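Local structure of flavodoxin (Fusobacterium nucleatum, 6OHK) at residues I21-E24 and I25-F28. The protein binds flavin mononucleotide and probably serves as a low-potential electron donor to a number of redox enzymes. The protein carries 1 engineered substitution. Numbering follows the deposited sequence.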
loop_
_atom_site.group_PDB
_atom_site.type_symbol
_atom_site.label_atom_id
_atom_site.label_comp_id
_atom_site.label_asym_id
_atom_site.label_seq_id
_atom_site.Cartn_x
_atom_site.Cartn_y
_atom_site.Cartn_z
ATOM N N ILE A 21 9.531 -4.687 -4.673
ATOM C CA ILE A 21 8.707 -4.841 -3.482
ATOM C C ILE A 21 7.516 -5.740 -3.780
ATOM O O ILE A 21 7.165 -6.610 -2.979
ATOM C CB ILE A 21 8.260 -3.456 -2.962
ATOM C CG1 ILE A 21 9.392 -2.676 -2.301
ATOM C CG2 ILE A 21 7.051 -3.555 -2.057
ATOM C CD1 ILE A 21 10.479 -3.407 -1.679
ATOM N N VAL A 22 6.875 -5.549 -4.925
ATOM C CA VAL A 22 5.762 -6.398 -5.290
ATOM C C VAL A 22 6.214 -7.838 -5.427
ATOM O O VAL A 22 5.510 -8.756 -4.999
ATOM C CB VAL A 22 5.083 -5.852 -6.554
ATOM C CG1 VAL A 22 4.094 -6.860 -7.162
ATOM C CG2 VAL A 22 4.419 -4.528 -6.238
ATOM N N ASP A 23 7.385 -8.070 -6.008
ATOM C CA ASP A 23 7.910 -9.433 -6.088
ATOM C C ASP A 23 8.099 -10.052 -4.713
ATOM O O ASP A 23 7.820 -11.245 -4.518
ATOM C CB ASP A 23 9.242 -9.442 -6.840
ATOM C CG ASP A 23 9.085 -9.233 -8.331
ATOM O OD1 ASP A 23 7.975 -9.449 -8.869
ATOM O OD2 ASP A 23 10.101 -8.867 -8.970
ATOM N N GLU A 24 8.548 -9.273 -3.739
ATOM C CA GLU A 24 8.673 -9.781 -2.381
ATOM C C GLU A 24 7.315 -10.098 -1.773
ATOM O O GLU A 24 7.147 -11.141 -1.116
ATOM C CB GLU A 24 9.453 -8.786 -1.514
ATOM C CG GLU A 24 10.870 -8.610 -2.023
ATOM C CD GLU A 24 11.757 -7.695 -1.198
ATOM O OE1 GLU A 24 12.242 -8.154 -0.148
ATOM O OE2 GLU A 24 11.997 -6.537 -1.616
ATOM N N ILE A 25 6.331 -9.219 -1.951
ATOM C CA ILE A 25 4.978 -9.484 -1.482
ATOM C C ILE A 25 4.451 -10.777 -2.089
ATOM O O ILE A 25 3.903 -11.638 -1.387
ATOM C CB ILE A 25 4.058 -8.293 -1.818
ATOM C CG1 ILE A 25 4.431 -7.079 -0.969
ATOM C CG2 ILE A 25 2.593 -8.679 -1.641
ATOM C CD1 ILE A 25 3.779 -5.777 -1.443
ATOM N N GLU A 26 4.601 -10.930 -3.396
ATOM C CA GLU A 26 4.116 -12.125 -4.071
ATOM C C GLU A 26 4.776 -13.373 -3.512
ATOM O O GLU A 26 4.117 -14.414 -3.354
ATOM C CB GLU A 26 4.365 -12.024 -5.571
ATOM C CG GLU A 26 3.497 -10.993 -6.262
ATOM C CD GLU A 26 3.714 -10.961 -7.755
ATOM O OE1 GLU A 26 4.606 -11.694 -8.253
ATOM O OE2 GLU A 26 3.015 -10.209 -8.456
ATOM N N PHE A 27 6.072 -13.301 -3.219
ATOM C CA PHE A 27 6.745 -14.457 -2.644
ATOM C C PHE A 27 6.159 -14.820 -1.295
ATOM O O PHE A 27 5.930 -16.004 -1.000
ATOM C CB PHE A 27 8.247 -14.210 -2.554
ATOM C CG PHE A 27 8.972 -15.376 -1.968
ATOM C CD1 PHE A 27 9.349 -16.418 -2.751
ATOM C CD2 PHE A 27 9.197 -15.440 -0.628
ATOM C CE1 PHE A 27 9.990 -17.542 -2.169
ATOM C CE2 PHE A 27 9.813 -16.547 -0.052
ATOM C CZ PHE A 27 10.184 -17.577 -0.837
ATOM N N PHE A 28 5.905 -13.843 -0.435
ATOM C CA PHE A 28 5.295 -14.156 0.851
ATOM C C PHE A 28 3.882 -14.689 0.703
ATOM O O PHE A 28 3.422 -15.431 1.595
ATOM C CB PHE A 28 5.300 -12.938 1.767
ATOM C CG PHE A 28 6.638 -12.604 2.314
ATOM C CD1 PHE A 28 7.276 -13.475 3.199
ATOM C CD2 PHE A 28 7.267 -11.410 1.984
ATOM C CE1 PHE A 28 8.527 -13.161 3.710
ATOM C CE2 PHE A 28 8.512 -11.100 2.492
ATOM C CZ PHE A 28 9.141 -11.964 3.361
HETATM O O HOH W 1 7.223 -12.097 -8.929
#
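In the flavodoxin fold, the first beta-alpha-beta crossover runs from strand 7-11 through helix 17-28 to strand 34-38, and within that helix residues 21-24 meet residues 25-28 over four successive i to i+4 hydrogen bonds. Ile25 N bonds to Ile21 O at 2.9 Å, and Glu26 N to Val22 O at 2.8 Å, both nearly straight at 167°. The next two, Phe27 N to Asp23 O and Phe28 N to Glu24 O, are slightly longer, with donors tilted out of the carbonyl planes. The same spacing pairs Ile21 with Ile25 and Val22 with Glu26 and gives the helix distinct faces. On the buried side, CG2 of Ile21 meets CD1 of Ile25 at 4.0 Å; with chi1 at -73°, CG1 of Ile21 lies beside the backbone N, which leaves CG2 anti to that nitrogen and turned to Ile25. Ile25 continues onto Ile9 of strand 7-11, whereas Ile21 touches Thr154 of helix 154-166. Thr17 and Thr18, one turn earlier, bind FMN, which places this contact just beyond the flavin site. Towards strand 34-38, Glu26 stretches out beyond CG and crosses Val22, its OE2 3.7 Å from Val22 CG1; that oxygen is hydrogen-bonded to Thr36 OG1. Its other oxygen faces Asp23, three residues back. Here two acids come close, OD1 of Asp23 and OE1 of Glu26 being 4.1 Å apart with their carboxylate planes turned 57° from one another. A water bridges the two carboxylates and probably eases their repulsion: it donates one hydrogen to Asp23 OD1 at 2.8 Å and the other to Glu26 OE1 at 2.7 Å.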